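Local coordinates for periplasmic binding protein/LacI transcriptional regulator (PDB 5HQJ) that binds D-arabinose between its two lobes and probably serves as the sugar-capturing component of an ABC transporter, at residues Gly161-Asn164 against Leu165-Ile169; Val37-Pro40 against Phe41-Asp44. All blocks are in the same frame, centred on the assembly; numbering follows the deposited sequence.

Contact 1 of 2, residues Gly161-Asn164 against Leu165-Ile169. With 64K (alpha-D-arabinopyranose), chain B.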
loop_
_atom_site.group_PDB
_atom_site.type_symbol
_atom_site.label_atom_id
_atom_site.label_comp_id
_atom_site.label_asym_id
_atom_site.label_seq_id
_atom_site.Cartn_x
_atom_site.Cartn_y
_atom_site.Cartn_z
ATOM N N GLY A 161 11.928 -3.372 2.195
ATOM C CA GLY A 161 11.682 -3.696 3.591
ATOM C C GLY A 161 10.235 -3.664 4.018
ATOM O O GLY A 161 9.899 -3.985 5.155
ATOM N N ALA A 162 9.371 -3.277 3.091
ATOM C CA ALA A 162 7.951 -3.132 3.361
ATOM C C ALA A 162 7.228 -4.467 3.493
ATOM O O ALA A 162 7.208 -5.276 2.557
ATOM C CB ALA A 162 7.313 -2.295 2.260
ATOM N N VAL A 163 6.592 -4.681 4.640
ATOM C CA VAL A 163 5.864 -5.916 4.892
ATOM C C VAL A 163 4.712 -6.137 3.931
ATOM O O VAL A 163 4.500 -7.262 3.472
ATOM C CB VAL A 163 5.310 -5.957 6.335
ATOM C CG1 VAL A 163 4.101 -6.895 6.455
ATOM C CG2 VAL A 163 6.394 -6.390 7.284
ATOM N N ASN A 164 3.938 -5.102 3.622
ATOM C CA ASN A 164 2.745 -5.334 2.859
ATOM C C ASN A 164 3.216 -5.709 1.461
ATOM O O ASN A 164 2.623 -6.577 0.851
ATOM C CB ASN A 164 1.770 -4.133 2.896
ATOM C CG ASN A 164 2.385 -2.801 2.444
ATOM O OD1 ASN A 164 3.598 -2.643 2.323
ATOM N ND2 ASN A 164 1.508 -1.814 2.226
ATOM N N LEU A 165 4.286 -5.063 0.976
ATOM C CA LEU A 165 4.767 -5.302 -0.377
ATOM C C LEU A 165 5.360 -6.674 -0.456
ATOM O O LEU A 165 5.100 -7.406 -1.388
ATOM C CB LEU A 165 5.799 -4.270 -0.788
ATOM C CG LEU A 165 5.316 -2.839 -0.852
ATOM C CD1 LEU A 165 6.385 -2.010 -1.505
ATOM C CD2 LEU A 165 3.959 -2.694 -1.578
ATOM N N ASN A 166 6.116 -7.066 0.566
ATOM C CA ASN A 166 6.697 -8.400 0.534
ATOM C C ASN A 166 5.654 -9.509 0.657
ATOM O O ASN A 166 5.795 -10.549 0.045
ATOM C CB ASN A 166 7.763 -8.560 1.627
ATOM C CG ASN A 166 8.985 -7.738 1.346
ATOM O OD1 ASN A 166 9.260 -7.383 0.199
ATOM N ND2 ASN A 166 9.742 -7.444 2.376
ATOM N N GLU A 167 4.579 -9.271 1.403
ATOM C CA GLU A 167 3.480 -10.195 1.426
ATOM C C GLU A 167 2.804 -10.329 0.069
ATOM O O GLU A 167 2.430 -11.417 -0.318
ATOM C CB GLU A 167 2.482 -9.751 2.489
ATOM C CG GLU A 167 3.058 -10.001 3.881
ATOM C CD GLU A 167 2.233 -9.395 5.001
ATOM O OE1 GLU A 167 1.469 -8.460 4.724
ATOM O OE2 GLU A 167 2.354 -9.846 6.157
ATOM N N ARG A 168 2.631 -9.218 -0.630
ATOM C CA ARG A 168 2.052 -9.239 -1.955
ATOM C C ARG A 168 2.904 -10.124 -2.853
ATOM O O ARG A 168 2.412 -10.949 -3.622
ATOM C CB ARG A 168 1.975 -7.825 -2.564
ATOM C CG ARG A 168 0.966 -6.959 -1.830
ATOM C CD ARG A 168 1.008 -5.491 -2.288
ATOM N NE ARG A 168 0.273 -4.709 -1.312
ATOM C CZ ARG A 168 0.249 -3.392 -1.238
ATOM N NH1 ARG A 168 0.879 -2.638 -2.143
ATOM N NH2 ARG A 168 -0.465 -2.795 -0.276
ATOM N N ILE A 169 4.204 -9.909 -2.798
ATOM C CA ILE A 169 5.105 -10.754 -3.593
ATOM C C ILE A 169 5.009 -12.254 -3.235
ATOM O O ILE A 169 4.964 -13.170 -4.104
ATOM C CB ILE A 169 6.581 -10.288 -3.436
ATOM C CG1 ILE A 169 6.757 -8.856 -3.946
ATOM C CG2 ILE A 169 7.575 -11.224 -4.174
ATOM C CD1 ILE A 169 8.097 -8.224 -3.549
HETATM O O2 64K B . -0.305 -0.132 0.176
HETATM C C2 64K B . 0.874 0.493 -0.436
HETATM C C3 64K B . 0.436 1.100 -1.730
HETATM O O3 64K B . 0.255 0.070 -2.676
HETATM C C4 64K B . 1.494 2.030 -2.314
HETATM O O4 64K B . 2.660 1.311 -2.755
HETATM C C5 64K B . 1.924 2.990 -1.299
HETATM O O5 64K B . 2.533 2.268 -0.200
HETATM C C1 64K B . 1.422 1.549 0.482
HETATM O O1 64K B . 1.927 0.937 1.604
#
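Arg168 reaches back past Asn164, one helical turn earlier, and both side chains end on the bound alpha-D-arabinopyranose. Their backbones are joined first, Arg168 N donating to Asn164 O over 3.0 Å. Arg168 CB lies 3.7 Å from Asn164 O, and CG, turned away from its own carbonyl carbon (chi1 -68°), comes to 3.2 Å from that same oxygen. The chain then runs extended through CD to NE, which bonds to Asn132 OD1 and thereby restrains rotation of the guanidinium. Beyond CZ the two nitrogens diverge. Arg168 NH1 donates to sugar O3 (2.8 Å) and also to Val217 O, whereas Arg168 NH2 meets sugar O2 in the guanidinium plane at 2.7 Å, with a nearly straight N-H...O angle of 168°. Asn164 CG lies over one guanidinium face, and Phe246 adds a cation-pi contact. Asn164 ND2 donates to sugar O1 at 2.9 Å (163°), while its OD1 accepts from Lys36 NZ, so both ends of the amide are used. Ala162, the N-cap residue, presses CB against Leu165 CG at 3.7 Å. Asn164 and Arg168 form an i, i+4 pair spanning the first two turns of helix 163-176, within a beta-alpha-beta unit, lining a type I periplasmic binding protein's sugar pocket.

Contact 2 of 2, residues Val37-Pro40 against Phe41-Asp44; sequences VAVP and FFDD. With 64K (alpha-D-arabinopyranose), chain B.
Pro40, with Phe42 and Phe41 after it, buries the most surface where this loop turns into helix 42-56. Two successive i+3 to i backbone bonds hold the turn. Asp43 N reaches Pro40 O at 3.2 Å from above the carbonyl plane, 52° out of it; Phe42 N donates to Val39 O at 3.1 Å (152°). The Phe42 ring lies side by side with Val39: Val39 CG2 meets the ring at its edge, in plane, 3.4 Å from Phe42 CD2. One face of the same ring is taken up by its neighbour, with Phe41 CD2 standing 3.8 Å above the plane over the centre. Phe41 has CG anti to its backbone N (chi1 174°), which carries its own ring to the sugar. There C3 of alpha-D-arabinopyranose sits 3.9 Å above the Phe41 ring, over its centre, while Asp247, Gln267 and Pro269 also touch this side chain. Water bridges the turn as well, donating to Val39 O at 2.8 Å and to Asp43 OD1 at 2.8 Å. An aromatic face laid against the carbons of a sugar is a common feature of carbohydrate-binding pockets; here the loop between strand 30-34 and helix 42-56 supplies it.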
loop_
_atom_site.group_PDB
_atom_site.type_symbol
_atom_site.label_atom_id
_atom_site.label_comp_id
_atom_site.label_asym_id
_atom_site.label_seq_id
_atom_site.Cartn_x
_atom_site.Cartn_y
_atom_site.Cartn_z
ATOM N N VAL A 37 5.224 8.236 3.905
ATOM C CA VAL A 37 5.885 9.448 3.405
ATOM C C VAL A 37 4.860 10.195 2.571
ATOM O O VAL A 37 3.802 9.653 2.284
ATOM C CB VAL A 37 7.110 9.173 2.500
ATOM C CG1 VAL A 37 8.463 9.241 3.263
ATOM C CG2 VAL A 37 6.935 7.866 1.687
ATOM N N ALA A 38 5.187 11.414 2.148
ATOM C CA ALA A 38 4.323 12.154 1.236
ATOM C C ALA A 38 4.378 11.587 -0.163
ATOM O O ALA A 38 5.011 12.169 -1.040
ATOM C CB ALA A 38 4.720 13.617 1.189
ATOM N N VAL A 39 3.695 10.470 -0.368
ATOM C CA VAL A 39 3.519 9.859 -1.683
ATOM C C VAL A 39 2.016 9.726 -2.016
ATOM O O VAL A 39 1.181 9.696 -1.124
ATOM C CB VAL A 39 4.194 8.479 -1.744
ATOM C CG1 VAL A 39 5.698 8.615 -1.657
ATOM C CG2 VAL A 39 3.704 7.621 -0.637
ATOM N N PRO A 40 1.676 9.628 -3.309
ATOM C CA PRO A 40 0.321 9.841 -3.824
ATOM C C PRO A 40 -0.715 8.992 -3.169
ATOM O O PRO A 40 -1.768 9.495 -2.857
ATOM C CB PRO A 40 0.433 9.491 -5.300
ATOM C CG PRO A 40 1.881 9.711 -5.614
ATOM C CD PRO A 40 2.660 9.455 -4.391
ATOM N N PHE A 41 -0.433 7.722 -2.955
ATOM C CA PHE A 41 -1.427 6.863 -2.325
ATOM C C PHE A 41 -2.030 7.413 -1.031
ATOM O O PHE A 41 -3.232 7.230 -0.786
ATOM C CB PHE A 41 -0.778 5.502 -2.062
ATOM C CG PHE A 41 -1.640 4.532 -1.274
ATOM C CD1 PHE A 41 -2.597 3.733 -1.906
ATOM C CD2 PHE A 41 -1.430 4.368 0.085
ATOM C CE1 PHE A 41 -3.352 2.797 -1.179
ATOM C CE2 PHE A 41 -2.165 3.456 0.818
ATOM C CZ PHE A 41 -3.125 2.631 0.179
ATOM N N PHE A 42 -1.215 8.048 -0.190
ATOM C CA PHE A 42 -1.667 8.397 1.154
ATOM C C PHE A 42 -2.551 9.619 1.238
ATOM O O PHE A 42 -3.093 9.887 2.312
ATOM C CB PHE A 42 -0.456 8.572 2.074
ATOM C CG PHE A 42 0.208 7.273 2.400
ATOM C CD1 PHE A 42 -0.319 6.461 3.359
ATOM C CD2 PHE A 42 1.314 6.857 1.697
ATOM C CE1 PHE A 42 0.288 5.220 3.661
ATOM C CE2 PHE A 42 1.970 5.645 1.993
ATOM C CZ PHE A 42 1.436 4.811 2.955
ATOM N N ASP A 43 -2.642 10.376 0.144
ATOM C CA ASP A 43 -3.571 11.503 0.090
ATOM C C ASP A 43 -4.961 10.999 0.429
ATOM O O ASP A 43 -5.704 11.659 1.150
ATOM C CB ASP A 43 -3.549 12.177 -1.290
ATOM C CG ASP A 43 -2.365 13.137 -1.465
ATOM O OD1 ASP A 43 -1.492 13.247 -0.565
ATOM O OD2 ASP A 43 -2.307 13.785 -2.542
ATOM N N ASP A 44 -5.333 9.820 -0.050
ATOM C CA ASP A 44 -6.667 9.283 0.251
ATOM C C ASP A 44 -6.805 8.935 1.733
ATOM O O ASP A 44 -7.876 9.085 2.318
ATOM C CB ASP A 44 -6.971 8.024 -0.567
ATOM C CG ASP A 44 -7.537 8.310 -1.975
ATOM O OD1 ASP A 44 -8.156 9.371 -2.193
ATOM O OD2 ASP A 44 -7.374 7.424 -2.857
HETATM O O2 64K B . -0.305 -0.132 0.176
HETATM C C2 64K B . 0.874 0.493 -0.436
HETATM C C3 64K B . 0.436 1.100 -1.730
HETATM O O3 64K B . 0.255 0.070 -2.676
HETATM C C4 64K B . 1.494 2.030 -2.314
HETATM O O4 64K B . 2.660 1.311 -2.755
HETATM C C5 64K B . 1.924 2.990 -1.299
HETATM O O5 64K B . 2.533 2.268 -0.200
HETATM C C1 64K B . 1.422 1.549 0.482
HETATM O O1 64K B . 1.927 0.937 1.604
HETATM O O HOH W 1 0.463 11.736 0.666
HETATM O O HOH W 2 -4.539 9.252 -2.871
#

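Contact 2 comes first along the chain, in the loop that leaves strand 30-34 for helix 42-56; contact 1 follows at the start of helix 163-176, after strand 150-156. These strands belong to different sheets, the first to an all-parallel one, the second to a mixed one, and each lies next to the outermost strand 59-62 or 181-188 of its sheet, so the two sites appear to be topologically equivalent. Their centres lie 18 Å apart and their nearest atoms about 6 Å, without touching; alpha-D-arabinopyranose meets both. The sugar therefore spans the cleft, receiving an aromatic face from 37-44 and hydrogen-bond donors from 161-169, consistent with a binding protein closed round its ligand.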